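Long-range contacts in 3-oxoacyl-[acyl-carrier-protein] synthase, mitochondrial (Arabidopsis thaliana, PDB 2IX4), which catalyses the condensation steps of mitochondrial fatty acid synthesis, extending acyl chains by two carbons taken from malonyl-ACP: residues Gly379-Thr384 / Met399-Ser404; Asn312-Val317 / Gly346-Ser351; Tyr316-Ala321 / Ile370-Ala375; Ala235-Asp240 / Thr384-Asn389. One frame throughout, in Å; residues are numbered along the deposited sequence.

Contact 1 of 4, residues Gly379-Thr384 / Met399-Ser404; sequences GVAPMT and MPLTTS
Thr384 and Leu401 form one tight end of this contact, where a single carbonyl takes two donors from one residue. Leu401 O accepts Thr384 N at 2.8 Å, the donor standing 36° out of the carbonyl plane, and Thr384 OG1 at 3.1 Å, which arrives in that plane. The hydroxyl can join the backbone N because chi1 of -46° sets OG1 beside that N; Ser352 N is a further partner of OG1. A valine here would probably leave Leu401 O with one donor fewer and Ser352 N without its partner. Farther back, Leu401 CD1 rests on Ala381 CB at 3.6 Å; Ala381 also touches Tyr316 of strand 316-318, and Leu401 touches Ala349 of strand 349-351.

Packing is close at Met383 too, which lays its CB over the backbone at Thr403, then bends at chi3 (82°) to bring CE within 3.2 Å of Ser404 OG. A water beside them donates to that hydroxyl and accepts from Met383 N; Ser404 OG also bonds to Ile26 O. The loose side is Thr402 and Thr403, exposed and pointing away from the facing segment. Beyond, Ala381 and Lys405 pair through the backbone, so the contact is the frayed continuation of a small antiparallel strand pair, 380-381 with 405-406, closed by a long irregular loop in this thiolase-like fold.

Contact 2 of 4, residues Asn312-Val317 / Gly346-Ser351; sequences NQIDYV and GTLAFS
Tyr316 and Val317 lie beside Ala349 and Phe350 as neighbouring parallel strands, and the backbone bonds come first. Val317 stands at their centre: its N donates to Ala349 O at 2.9 Å and its O accepts from Ser351 N at 3.1 Å. One step earlier Ala349 N reaches Asp315 O only weakly, at 3.3 Å, and a water bridges Asp315 O to Thr347 O just ahead of the paired residues.

Apolar packing divides between the two faces of the sheet. On the face of Val317 and Phe350 the two CB atoms sit 3.9 Å apart, and Leu348 swings CD1 in to meet Val317 CG2 at 3.8 Å, the side chains crossing obliquely with Phe339 touching both. Phe339 belongs to helix 325-339, which lies between strands 316-318 and 349-351 in the chain and packs on this face of the mixed sheet, as in a beta-alpha-beta crossover. On the opposite face Tyr316 leans across Ala349, its ring oblique to the backbone it passes.

The polar side-chain link closes the far end. With CG anti to the backbone N (chi1 173°), the tyrosine points along the neighbouring strand, and Tyr316 OH donates to Ser351 OG at 2.7 Å, the serine oxygen lying at the ring edge in its plane. Ser351 OG in turn bonds to Pro382 O, and Tyr316 OH also has Asn318 ND2 as a partner, while Asp315 pairs with Arg410 in a salt bridge. The phenol is thus at once donor and acceptor. Such a relay satisfies buried hydroxyls without charge and is likely to fix the rotation of both Tyr316 and Ser351.

Contact 3 of 4, residues Tyr316-Ala321 / Ile370-Ala375; sequences YVNAHA and IFSILA. With K (potassium ion), chain D.
Asn318 meets Ser372 where the strand packs on the helix, with Asn318 CB 3.6 Å from Ser372 OG. The asparagine is extended, CG anti to the backbone N (chi1 -174°), which carries the amide out from the strand so that OD1 reaches the potassium ion and ND2 reaches Tyr316 OH. Asn318 OD1 binds the potassium ion at 2.9 Å, and the same residue's carbonyl O binds it as well; Ala319 O is a longer ligand at 3.3 Å. Glu368, Ser414 and Asn415 complete the site. The amide's other end, ND2, donates to Tyr316 OH at 3.0 Å, a bent bond (142°) with the phenol oxygen tilted 26° from the amide plane. Both ends of the amide are therefore held, which sets its flip.

Ser372 OG has its polar partner in Glu368, one turn back in the helix. One turn on, Ala375 CB meets Tyr316 CD2 at 4.0 Å, oblique to the ring, whereas the backbone N of Asn318 lies over one face near the rim.

The helix runs nearly antiparallel to strand 316-318, their axes 9.0 Å apart. It lies on the Tyr316 and Asn318 face of the sheet and touches strand 3-12 and helix 18-26 with other side chains; helix 325-339 packs on the face of Val317.

Contact 4 of 4, residues Ala235-Asp240 / Thr384-Asn389; sequences ASRPFD and TLNVKN
Arg237 and Asp240 end a type II turn, closed by Asp240 N bonding to Arg237 O, that sets its two ends against the irregular backbone of Asn386 and Val387. Asp240 works through both oxygens. With CG anti to the backbone N (chi1 -172°), OD1 accepts Asn389 N at 2.9 Å in a straight bond (171°), nearly in line with its C-O bond, and Lys388 N weakly. OD2 forms a salt bridge with Arg237 NH1 at 2.9 Å, lying in the guanidinium plane but met from above the carboxylate; Asp242 N and a water also hold it. An alanine here would probably leave Arg237 NH1 without its anion and the amide of Asn389 without its acceptor.

Asn386 CB lies over one guanidinium face, 4.1 Å above its plane and over its centre, while Asn386 ND2 donates to Ser236 O at 3.0 Å almost linearly. Thr384 CG2 slides past Pro238 CB at 3.8 Å. Lys388 crosses the arginine at about a right angle and forms a salt bridge with Glu234; the placing of its exposed end, so near Arg237, is doubtful.

The Phe239 side chain is about 8 Å from that of His320, a predicted active-site residue. Asp240 thus probably neutralises Arg237 while taking backbone amides of the facing loop.

Starting from the N terminus, contact 4 opens first, at 235-240, and spans 143 residues before it closes at 384-389, the widest loop of the four. Contacts 2 and 3 nest inside it and leave from the same strand, 316-318: the first goes to its sheet neighbour 349-351, the second to helix 364-378 on one face. Contact 1 begins just after that helix, so it follows both in series, but it opens inside the loop of contact 4 and closes beyond it, so the two cross; they share Thr384. Ser351 bonded to Pro382 and Pro400 packed on Phe239 join neighbouring contacts, while Ala321 on Phe239 ties the potassium-site strand to the 235-240 loop.

Contact 1 of 4, residues Gly379-Thr384 / Met399-Ser404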
loop_
_atom_site.group_PDB
_atom_site.type_symbol
_atom_site.label_atom_id
_atom_site.label_comp_id
_atom_site.label_asym_id
_atom_site.label_seq_id
_atom_site.Cartn_x
_atom_site.Cartn_y
_atom_site.Cartn_z
ATOM N N GLY A 379 27.555 -2.579 -17.666
ATOM C CA GLY A 379 27.784 -1.754 -18.850
ATOM C C GLY A 379 27.109 -2.330 -20.082
ATOM O O GLY A 379 27.693 -2.353 -21.162
ATOM N N VAL A 380 25.886 -2.822 -19.899
ATOM C CA VAL A 380 25.071 -3.380 -20.981
ATOM C C VAL A 380 23.649 -2.868 -20.801
ATOM O O VAL A 380 23.071 -2.997 -19.723
ATOM C CB VAL A 380 25.038 -4.939 -20.967
ATOM C CG1 VAL A 380 24.368 -5.475 -22.232
ATOM C CG2 VAL A 380 26.431 -5.526 -20.841
ATOM N N ALA A 381 23.093 -2.274 -21.851
ATOM C CA ALA A 381 21.706 -1.830 -21.824
ATOM C C ALA A 381 20.844 -2.845 -22.574
ATOM O O ALA A 381 21.166 -3.207 -23.707
ATOM C CB ALA A 381 21.576 -0.442 -22.435
ATOM N N PRO A 382 19.755 -3.321 -21.939
ATOM C CA PRO A 382 18.920 -4.361 -22.547
ATOM C C PRO A 382 18.082 -3.867 -23.727
ATOM O O PRO A 382 17.766 -2.676 -23.818
ATOM C CB PRO A 382 18.017 -4.807 -21.393
ATOM C CG PRO A 382 17.949 -3.633 -20.492
ATOM C CD PRO A 382 19.266 -2.924 -20.606
ATOM N N MET A 383 17.730 -4.791 -24.615
ATOM C CA MET A 383 16.936 -4.490 -25.804
ATOM C C MET A 383 15.442 -4.381 -25.505
ATOM O O MET A 383 14.969 -4.870 -24.477
ATOM C CB MET A 383 17.153 -5.576 -26.866
ATOM C CG MET A 383 16.565 -6.940 -26.512
ATOM S SD MET A 383 16.954 -8.221 -27.712
ATOM C CE MET A 383 18.602 -8.693 -27.195
ATOM N N THR A 384 14.713 -3.733 -26.413
ATOM C CA THR A 384 13.260 -3.854 -26.480
ATOM C C THR A 384 12.964 -4.924 -27.524
ATOM O O THR A 384 13.464 -4.849 -28.646
ATOM C CB THR A 384 12.576 -2.541 -26.935
ATOM O OG1 THR A 384 13.128 -1.430 -26.227
ATOM C CG2 THR A 384 11.076 -2.595 -26.688
ATOM N N MET A 399 15.171 6.732 -31.064
ATOM C CA MET A 399 14.757 5.348 -31.300
ATOM C C MET A 399 15.106 4.461 -30.103
ATOM O O MET A 399 16.224 4.536 -29.590
ATOM C CB MET A 399 15.457 4.823 -32.564
ATOM C CG MET A 399 15.052 3.430 -33.030
ATOM S SD MET A 399 13.365 3.339 -33.670
ATOM C CE MET A 399 13.501 4.200 -35.233
ATOM N N PRO A 400 14.154 3.617 -29.650
ATOM C CA PRO A 400 14.469 2.674 -28.576
ATOM C C PRO A 400 15.434 1.588 -29.043
ATOM O O PRO A 400 15.464 1.264 -30.232
ATOM C CB PRO A 400 13.109 2.062 -28.233
ATOM C CG PRO A 400 12.304 2.201 -29.480
ATOM C CD PRO A 400 12.751 3.496 -30.093
ATOM N N LEU A 401 16.208 1.037 -28.111
ATOM C CA LEU A 401 17.170 -0.019 -28.419
ATOM C C LEU A 401 16.457 -1.295 -28.836
ATOM O O LEU A 401 15.493 -1.707 -28.193
ATOM C CB LEU A 401 18.074 -0.311 -27.215
ATOM C CG LEU A 401 18.940 0.797 -26.604
ATOM C CD1 LEU A 401 19.724 0.238 -25.425
ATOM C CD2 LEU A 401 19.883 1.430 -27.618
ATOM N N THR A 402 16.938 -1.914 -29.911
ATOM C CA THR A 402 16.357 -3.161 -30.416
ATOM C C THR A 402 17.346 -4.323 -30.322
ATOM O O THR A 402 17.006 -5.468 -30.626
ATOM C CB THR A 402 15.839 -3.016 -31.863
ATOM O OG1 THR A 402 16.904 -2.584 -32.715
ATOM C CG2 THR A 402 14.698 -1.998 -31.932
ATOM N N THR A 403 18.572 -4.012 -29.910
ATOM C CA THR A 403 19.576 -5.020 -29.578
ATOM C C THR A 403 20.203 -4.639 -28.238
ATOM O O THR A 403 20.215 -3.464 -27.867
ATOM C CB THR A 403 20.693 -5.124 -30.650
ATOM O OG1 THR A 403 21.297 -3.841 -30.850
ATOM C CG2 THR A 403 20.144 -5.638 -31.981
ATOM N N SER A 404 20.702 -5.634 -27.505
ATOM C CA SER A 404 21.446 -5.376 -26.273
ATOM C C SER A 404 22.763 -4.711 -26.635
ATOM O O SER A 404 23.545 -5.266 -27.405
ATOM C CB SER A 404 21.713 -6.677 -25.515
ATOM O OG SER A 404 20.507 -7.238 -25.031
HETATM O O HOH W 1 18.294 -7.453 -23.736
#

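Contact 2 of 4, residues Asn312-Val317 / Gly346-Ser351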
loop_
_atom_site.group_PDB
_atom_site.type_symbol
_atom_site.label_atom_id
_atom_site.label_comp_id
_atom_site.label_asym_id
_atom_site.label_seq_id
_atom_site.Cartn_x
_atom_site.Cartn_y
_atom_site.Cartn_z
ATOM N N ASN A 312 21.279 15.600 -19.935
ATOM C CA ASN A 312 22.363 15.081 -20.781
ATOM C C ASN A 312 23.345 14.138 -20.068
ATOM O O ASN A 312 24.180 13.496 -20.713
ATOM C CB ASN A 312 23.112 16.228 -21.480
ATOM C CG ASN A 312 23.729 17.222 -20.502
ATOM O OD1 ASN A 312 24.380 16.841 -19.526
ATOM N ND2 ASN A 312 23.542 18.510 -20.776
ATOM N N GLN A 313 23.237 14.063 -18.743
ATOM C CA GLN A 313 24.093 13.192 -17.938
ATOM C C GLN A 313 23.469 11.820 -17.672
ATOM O O GLN A 313 24.026 11.017 -16.922
ATOM C CB GLN A 313 24.474 13.877 -16.622
ATOM C CG GLN A 313 25.503 14.993 -16.781
ATOM C CD GLN A 313 25.722 15.775 -15.500
ATOM O OE1 GLN A 313 24.806 16.416 -14.985
ATOM N NE2 GLN A 313 26.946 15.734 -14.985
ATOM N N ILE A 314 22.324 11.553 -18.299
ATOM C CA ILE A 314 21.634 10.273 -18.136
ATOM C C ILE A 314 21.956 9.337 -19.299
ATOM O O ILE A 314 21.665 9.637 -20.458
ATOM C CB ILE A 314 20.096 10.451 -17.959
ATOM C CG1 ILE A 314 19.779 11.400 -16.794
ATOM C CG2 ILE A 314 19.399 9.101 -17.768
ATOM C CD1 ILE A 314 20.420 11.032 -15.453
ATOM N N ASP A 315 22.564 8.204 -18.970
ATOM C CA ASP A 315 23.039 7.259 -19.975
ATOM C C ASP A 315 21.949 6.314 -20.471
ATOM O O ASP A 315 21.848 6.063 -21.675
ATOM C CB ASP A 315 24.230 6.458 -19.437
ATOM C CG ASP A 315 25.474 7.307 -19.259
ATOM O OD1 ASP A 315 25.569 8.392 -19.871
ATOM O OD2 ASP A 315 26.371 6.882 -18.507
ATOM N N TYR A 316 21.143 5.795 -19.546
ATOM C CA TYR A 316 20.124 4.796 -19.878
ATOM C C TYR A 316 18.787 5.048 -19.180
ATOM O O TYR A 316 18.744 5.358 -17.992
ATOM C CB TYR A 316 20.628 3.376 -19.569
ATOM C CG TYR A 316 19.568 2.303 -19.724
ATOM C CD1 TYR A 316 18.984 2.046 -20.969
ATOM C CD2 TYR A 316 19.147 1.546 -18.630
ATOM C CE1 TYR A 316 18.001 1.068 -21.119
ATOM C CE2 TYR A 316 18.168 0.562 -18.769
ATOM C CZ TYR A 316 17.600 0.331 -20.018
ATOM O OH TYR A 316 16.629 -0.636 -20.172
ATOM N N VAL A 317 17.703 4.923 -19.939
ATOM C CA VAL A 317 16.355 4.998 -19.387
ATOM C C VAL A 317 15.628 3.677 -19.646
ATOM O O VAL A 317 15.447 3.272 -20.795
ATOM C CB VAL A 317 15.547 6.188 -19.975
ATOM C CG1 VAL A 317 14.079 6.120 -19.556
ATOM C CG2 VAL A 317 16.157 7.521 -19.551
ATOM N N GLY A 346 19.985 10.929 -30.595
ATOM C CA GLY A 346 20.275 9.502 -30.513
ATOM C C GLY A 346 21.302 9.146 -29.454
ATOM O O GLY A 346 21.699 7.986 -29.337
ATOM N N THR A 347 21.727 10.147 -28.682
ATOM C CA THR A 347 22.708 9.953 -27.612
ATOM C C THR A 347 22.126 9.137 -26.455
ATOM O O THR A 347 22.792 8.245 -25.926
ATOM C CB THR A 347 23.254 11.301 -27.084
ATOM O OG1 THR A 347 23.716 12.099 -28.181
ATOM C CG2 THR A 347 24.407 11.078 -26.106
ATOM N N LEU A 348 20.887 9.446 -26.070
ATOM C CA LEU A 348 20.220 8.732 -24.983
ATOM C C LEU A 348 19.827 7.317 -25.399
ATOM O O LEU A 348 19.165 7.121 -26.423
ATOM C CB LEU A 348 18.983 9.502 -24.491
ATOM C CG LEU A 348 18.099 8.841 -23.421
ATOM C CD1 LEU A 348 18.767 8.832 -22.044
ATOM C CD2 LEU A 348 16.741 9.518 -23.348
ATOM N N ALA A 349 20.248 6.342 -24.597
ATOM C CA ALA A 349 19.823 4.959 -24.767
ATOM C C ALA A 349 18.580 4.716 -23.928
ATOM O O ALA A 349 18.553 5.047 -22.744
ATOM C CB ALA A 349 20.934 4.000 -24.359
ATOM N N PHE A 350 17.545 4.157 -24.547
ATOM C CA PHE A 350 16.347 3.776 -23.810
ATOM C C PHE A 350 15.679 2.537 -24.390
ATOM O O PHE A 350 15.739 2.289 -25.593
ATOM C CB PHE A 350 15.359 4.947 -23.685
ATOM C CG PHE A 350 14.745 5.373 -24.983
ATOM C CD1 PHE A 350 13.478 4.931 -25.343
ATOM C CD2 PHE A 350 15.424 6.234 -25.840
ATOM C CE1 PHE A 350 12.901 5.330 -26.542
ATOM C CE2 PHE A 350 14.856 6.638 -27.044
ATOM C CZ PHE A 350 13.593 6.184 -27.394
ATOM N N SER A 351 15.062 1.755 -23.508
ATOM C CA SER A 351 14.351 0.547 -23.899
ATOM C C SER A 351 13.280 0.215 -22.876
ATOM O O SER A 351 13.315 0.712 -21.749
ATOM C CB SER A 351 15.324 -0.630 -24.026
ATOM O OG SER A 351 15.944 -0.917 -22.783
HETATM O O HOH W 2 23.391 7.318 -23.560
#

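Contact 3 of 4, residues Tyr316-Ala321 / Ile370-Ala375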
loop_
_atom_site.group_PDB
_atom_site.type_symbol
_atom_site.label_atom_id
_atom_site.label_comp_id
_atom_site.label_asym_id
_atom_site.label_seq_id
_atom_site.Cartn_x
_atom_site.Cartn_y
_atom_site.Cartn_z
ATOM N N TYR A 316 21.143 5.795 -19.546
ATOM C CA TYR A 316 20.124 4.796 -19.878
ATOM C C TYR A 316 18.787 5.048 -19.180
ATOM O O TYR A 316 18.744 5.358 -17.992
ATOM C CB TYR A 316 20.628 3.376 -19.569
ATOM C CG TYR A 316 19.568 2.303 -19.724
ATOM C CD1 TYR A 316 18.984 2.046 -20.969
ATOM C CD2 TYR A 316 19.147 1.546 -18.630
ATOM C CE1 TYR A 316 18.001 1.068 -21.119
ATOM C CE2 TYR A 316 18.168 0.562 -18.769
ATOM C CZ TYR A 316 17.600 0.331 -20.018
ATOM O OH TYR A 316 16.629 -0.636 -20.172
ATOM N N VAL A 317 17.703 4.923 -19.939
ATOM C CA VAL A 317 16.355 4.998 -19.387
ATOM C C VAL A 317 15.628 3.677 -19.646
ATOM O O VAL A 317 15.447 3.272 -20.795
ATOM C CB VAL A 317 15.547 6.188 -19.975
ATOM C CG1 VAL A 317 14.079 6.120 -19.556
ATOM C CG2 VAL A 317 16.157 7.521 -19.551
ATOM N N ASN A 318 15.244 2.993 -18.573
ATOM C CA ASN A 318 14.357 1.846 -18.689
ATOM C C ASN A 318 12.920 2.352 -18.624
ATOM O O ASN A 318 12.420 2.690 -17.549
ATOM C CB ASN A 318 14.662 0.799 -17.612
ATOM C CG ASN A 318 13.854 -0.479 -17.786
ATOM O OD1 ASN A 318 12.683 -0.537 -17.408
ATOM N ND2 ASN A 318 14.479 -1.512 -18.339
ATOM N N ALA A 319 12.274 2.431 -19.786
ATOM C CA ALA A 319 10.927 2.996 -19.912
ATOM C C ALA A 319 9.867 2.105 -19.273
ATOM O O ALA A 319 10.073 0.895 -19.119
ATOM C CB ALA A 319 10.595 3.241 -21.382
ATOM N N HIS A 320 8.744 2.703 -18.879
ATOM C CA HIS A 320 7.625 1.928 -18.344
ATOM C C HIS A 320 6.933 1.147 -19.453
ATOM O O HIS A 320 6.489 0.017 -19.233
ATOM C CB HIS A 320 6.617 2.822 -17.606
ATOM C CG HIS A 320 5.468 2.067 -17.010
ATOM N ND1 HIS A 320 5.631 1.131 -16.008
ATOM C CD2 HIS A 320 4.142 2.096 -17.285
ATOM C CE1 HIS A 320 4.455 0.622 -15.690
ATOM N NE2 HIS A 320 3.535 1.190 -16.450
ATOM N N ALA A 321 6.873 1.767 -20.632
ATOM C CA ALA A 321 6.182 1.257 -21.825
ATOM C C ALA A 321 5.769 -0.211 -21.754
ATOM O O ALA A 321 6.604 -1.119 -21.823
ATOM C CB ALA A 321 7.014 1.528 -23.077
ATOM N N ILE A 370 16.122 -3.188 -10.805
ATOM C CA ILE A 370 17.221 -4.153 -10.815
ATOM C C ILE A 370 17.915 -4.180 -12.181
ATOM O O ILE A 370 19.145 -4.171 -12.253
ATOM C CB ILE A 370 16.743 -5.564 -10.372
ATOM C CG1 ILE A 370 16.353 -5.533 -8.888
ATOM C CG2 ILE A 370 17.820 -6.624 -10.628
ATOM C CD1 ILE A 370 15.601 -6.767 -8.381
ATOM N N PHE A 371 17.124 -4.182 -13.257
ATOM C CA PHE A 371 17.670 -4.117 -14.616
ATOM C C PHE A 371 18.514 -2.856 -14.820
ATOM O O PHE A 371 19.575 -2.911 -15.448
ATOM C CB PHE A 371 16.561 -4.181 -15.679
ATOM C CG PHE A 371 15.854 -5.515 -15.768
ATOM C CD1 PHE A 371 14.603 -5.603 -16.377
ATOM C CD2 PHE A 371 16.429 -6.676 -15.250
ATOM C CE1 PHE A 371 13.932 -6.822 -16.468
ATOM C CE2 PHE A 371 15.765 -7.898 -15.335
ATOM C CZ PHE A 371 14.513 -7.971 -15.945
ATOM N N SER A 372 18.037 -1.733 -14.284
ATOM C CA SER A 372 18.744 -0.453 -14.356
ATOM C C SER A 372 20.056 -0.463 -13.560
ATOM O O SER A 372 21.073 0.053 -14.026
ATOM C CB SER A 372 17.836 0.685 -13.883
ATOM O OG SER A 372 16.658 0.748 -14.674
ATOM N N ILE A 373 20.019 -1.054 -12.367
ATOM C CA ILE A 373 21.219 -1.229 -11.535
ATOM C C ILE A 373 22.227 -2.139 -12.237
ATOM O O ILE A 373 23.435 -1.881 -12.205
ATOM C CB ILE A 373 20.862 -1.803 -10.133
ATOM C CG1 ILE A 373 20.007 -0.806 -9.343
ATOM C CG2 ILE A 373 22.126 -2.157 -9.337
ATOM C CD1 ILE A 373 19.112 -1.450 -8.282
ATOM N N LEU A 374 21.725 -3.198 -12.872
ATOM C CA LEU A 374 22.578 -4.148 -13.598
ATOM C C LEU A 374 23.187 -3.547 -14.866
ATOM O O LEU A 374 24.297 -3.908 -15.254
ATOM C CB LEU A 374 21.817 -5.439 -13.918
ATOM C CG LEU A 374 21.559 -6.387 -12.739
ATOM C CD1 LEU A 374 20.574 -7.487 -13.128
ATOM C CD2 LEU A 374 22.861 -6.984 -12.210
ATOM N N ALA A 375 22.450 -2.637 -15.502
ATOM C CA ALA A 375 22.957 -1.884 -16.650
ATOM C C ALA A 375 24.204 -1.088 -16.269
ATOM O O ALA A 375 25.202 -1.095 -16.996
ATOM C CB ALA A 375 21.874 -0.961 -17.209
HETATM K K K D . 10.769 0.968 -15.926
#

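Contact 4 of 4, residues Ala235-Asp240 / Thr384-Asn389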
loop_
_atom_site.group_PDB
_atom_site.type_symbol
_atom_site.label_atom_id
_atom_site.label_comp_id
_atom_site.label_asym_id
_atom_site.label_seq_id
_atom_site.Cartn_x
_atom_site.Cartn_y
_atom_site.Cartn_z
ATOM N N ALA A 235 3.538 -11.042 -28.611
ATOM C CA ALA A 235 2.394 -10.341 -28.023
ATOM C C ALA A 235 2.748 -9.034 -27.318
ATOM O O ALA A 235 1.965 -8.080 -27.340
ATOM C CB ALA A 235 1.637 -11.265 -27.077
ATOM N N SER A 236 3.917 -9.002 -26.686
ATOM C CA SER A 236 4.383 -7.821 -25.964
ATOM C C SER A 236 5.434 -7.114 -26.810
ATOM O O SER A 236 6.523 -7.643 -27.040
ATOM C CB SER A 236 4.942 -8.214 -24.590
ATOM O OG SER A 236 5.260 -7.071 -23.813
ATOM N N ARG A 237 5.088 -5.921 -27.285
ATOM C CA ARG A 237 5.919 -5.198 -28.244
ATOM C C ARG A 237 5.943 -3.697 -27.947
ATOM O O ARG A 237 5.337 -2.909 -28.677
ATOM C CB ARG A 237 5.437 -5.468 -29.678
ATOM C CG ARG A 237 3.928 -5.330 -29.876
ATOM C CD ARG A 237 3.500 -5.681 -31.287
ATOM N NE ARG A 237 3.863 -7.051 -31.619
ATOM C CZ ARG A 237 4.609 -7.409 -32.658
ATOM N NH1 ARG A 237 5.070 -6.503 -33.515
ATOM N NH2 ARG A 237 4.878 -8.690 -32.846
ATOM N N PRO A 238 6.649 -3.295 -26.869
ATOM C CA PRO A 238 6.692 -1.880 -26.508
ATOM C C PRO A 238 7.232 -1.015 -27.651
ATOM O O PRO A 238 8.204 -1.395 -28.305
ATOM C CB PRO A 238 7.654 -1.850 -25.316
ATOM C CG PRO A 238 7.616 -3.234 -24.755
ATOM C CD PRO A 238 7.449 -4.124 -25.948
ATOM N N PHE A 239 6.576 0.121 -27.890
ATOM C CA PHE A 239 6.963 1.101 -28.923
ATOM C C PHE A 239 6.707 0.680 -30.385
ATOM O O PHE A 239 6.986 1.452 -31.309
ATOM C CB PHE A 239 8.427 1.555 -28.760
ATOM C CG PHE A 239 8.753 2.164 -27.414
ATOM C CD1 PHE A 239 9.775 1.630 -26.632
ATOM C CD2 PHE A 239 8.065 3.281 -26.941
ATOM C CE1 PHE A 239 10.100 2.189 -25.397
ATOM C CE2 PHE A 239 8.383 3.846 -25.704
ATOM C CZ PHE A 239 9.404 3.299 -24.933
ATOM N N ASP A 240 6.181 -0.528 -30.593
ATOM C CA ASP A 240 5.876 -1.033 -31.940
ATOM C C ASP A 240 4.502 -0.561 -32.417
ATOM O O ASP A 240 3.581 -0.426 -31.621
ATOM C CB ASP A 240 5.938 -2.565 -31.969
ATOM C CG ASP A 240 5.813 -3.129 -33.376
ATOM O OD1 ASP A 240 6.808 -3.075 -34.128
ATOM O OD2 ASP A 240 4.720 -3.624 -33.729
ATOM N N THR A 384 14.713 -3.733 -26.413
ATOM C CA THR A 384 13.260 -3.854 -26.480
ATOM C C THR A 384 12.964 -4.924 -27.524
ATOM O O THR A 384 13.464 -4.849 -28.646
ATOM C CB THR A 384 12.576 -2.541 -26.935
ATOM O OG1 THR A 384 13.128 -1.430 -26.227
ATOM C CG2 THR A 384 11.076 -2.595 -26.688
ATOM N N LEU A 385 12.162 -5.917 -27.157
ATOM C CA LEU A 385 11.773 -6.965 -28.092
ATOM C C LEU A 385 10.612 -6.519 -28.976
ATOM O O LEU A 385 9.797 -5.687 -28.572
ATOM C CB LEU A 385 11.406 -8.257 -27.353
ATOM C CG LEU A 385 12.526 -9.109 -26.745
ATOM C CD1 LEU A 385 11.933 -10.267 -25.958
ATOM C CD2 LEU A 385 13.476 -9.638 -27.812
ATOM N N ASN A 386 10.574 -7.067 -30.189
ATOM C CA ASN A 386 9.439 -6.944 -31.114
ATOM C C ASN A 386 9.152 -5.558 -31.704
ATOM O O ASN A 386 8.010 -5.250 -32.063
ATOM C CB ASN A 386 8.166 -7.548 -30.497
ATOM C CG ASN A 386 8.305 -9.026 -30.196
ATOM O OD1 ASN A 386 8.884 -9.782 -30.977
ATOM N ND2 ASN A 386 7.764 -9.448 -29.058
ATOM N N VAL A 387 10.189 -4.728 -31.817
ATOM C CA VAL A 387 10.052 -3.435 -32.493
ATOM C C VAL A 387 10.402 -3.598 -33.975
ATOM O O VAL A 387 11.518 -3.303 -34.407
ATOM C CB VAL A 387 10.910 -2.320 -31.842
ATOM C CG1 VAL A 387 10.471 -0.945 -32.347
ATOM C CG2 VAL A 387 10.807 -2.375 -30.332
ATOM N N LYS A 388 9.434 -4.086 -34.741
ATOM C CA LYS A 388 9.611 -4.318 -36.173
ATOM C C LYS A 388 9.280 -3.052 -36.949
ATOM O O LYS A 388 9.931 -2.735 -37.947
ATOM C CB LYS A 388 8.720 -5.471 -36.632
ATOM C CG LYS A 388 8.915 -6.743 -35.823
ATOM C CD LYS A 388 7.662 -7.600 -35.822
ATOM C CE LYS A 388 7.758 -8.696 -34.770
ATOM N NZ LYS A 388 6.686 -9.709 -34.962
ATOM N N ASN A 389 8.260 -2.342 -36.477
ATOM C CA ASN A 389 7.841 -1.078 -37.061
ATOM C C ASN A 389 7.669 -0.041 -35.958
ATOM O O ASN A 389 6.586 0.083 -35.388
ATOM C CB ASN A 389 6.540 -1.250 -37.847
ATOM C CG ASN A 389 6.695 -2.176 -39.035
ATOM O OD1 ASN A 389 7.356 -1.839 -40.019
ATOM N ND2 ASN A 389 6.080 -3.352 -38.952
HETATM O O HOH W 3 4.598 -4.154 -36.391
#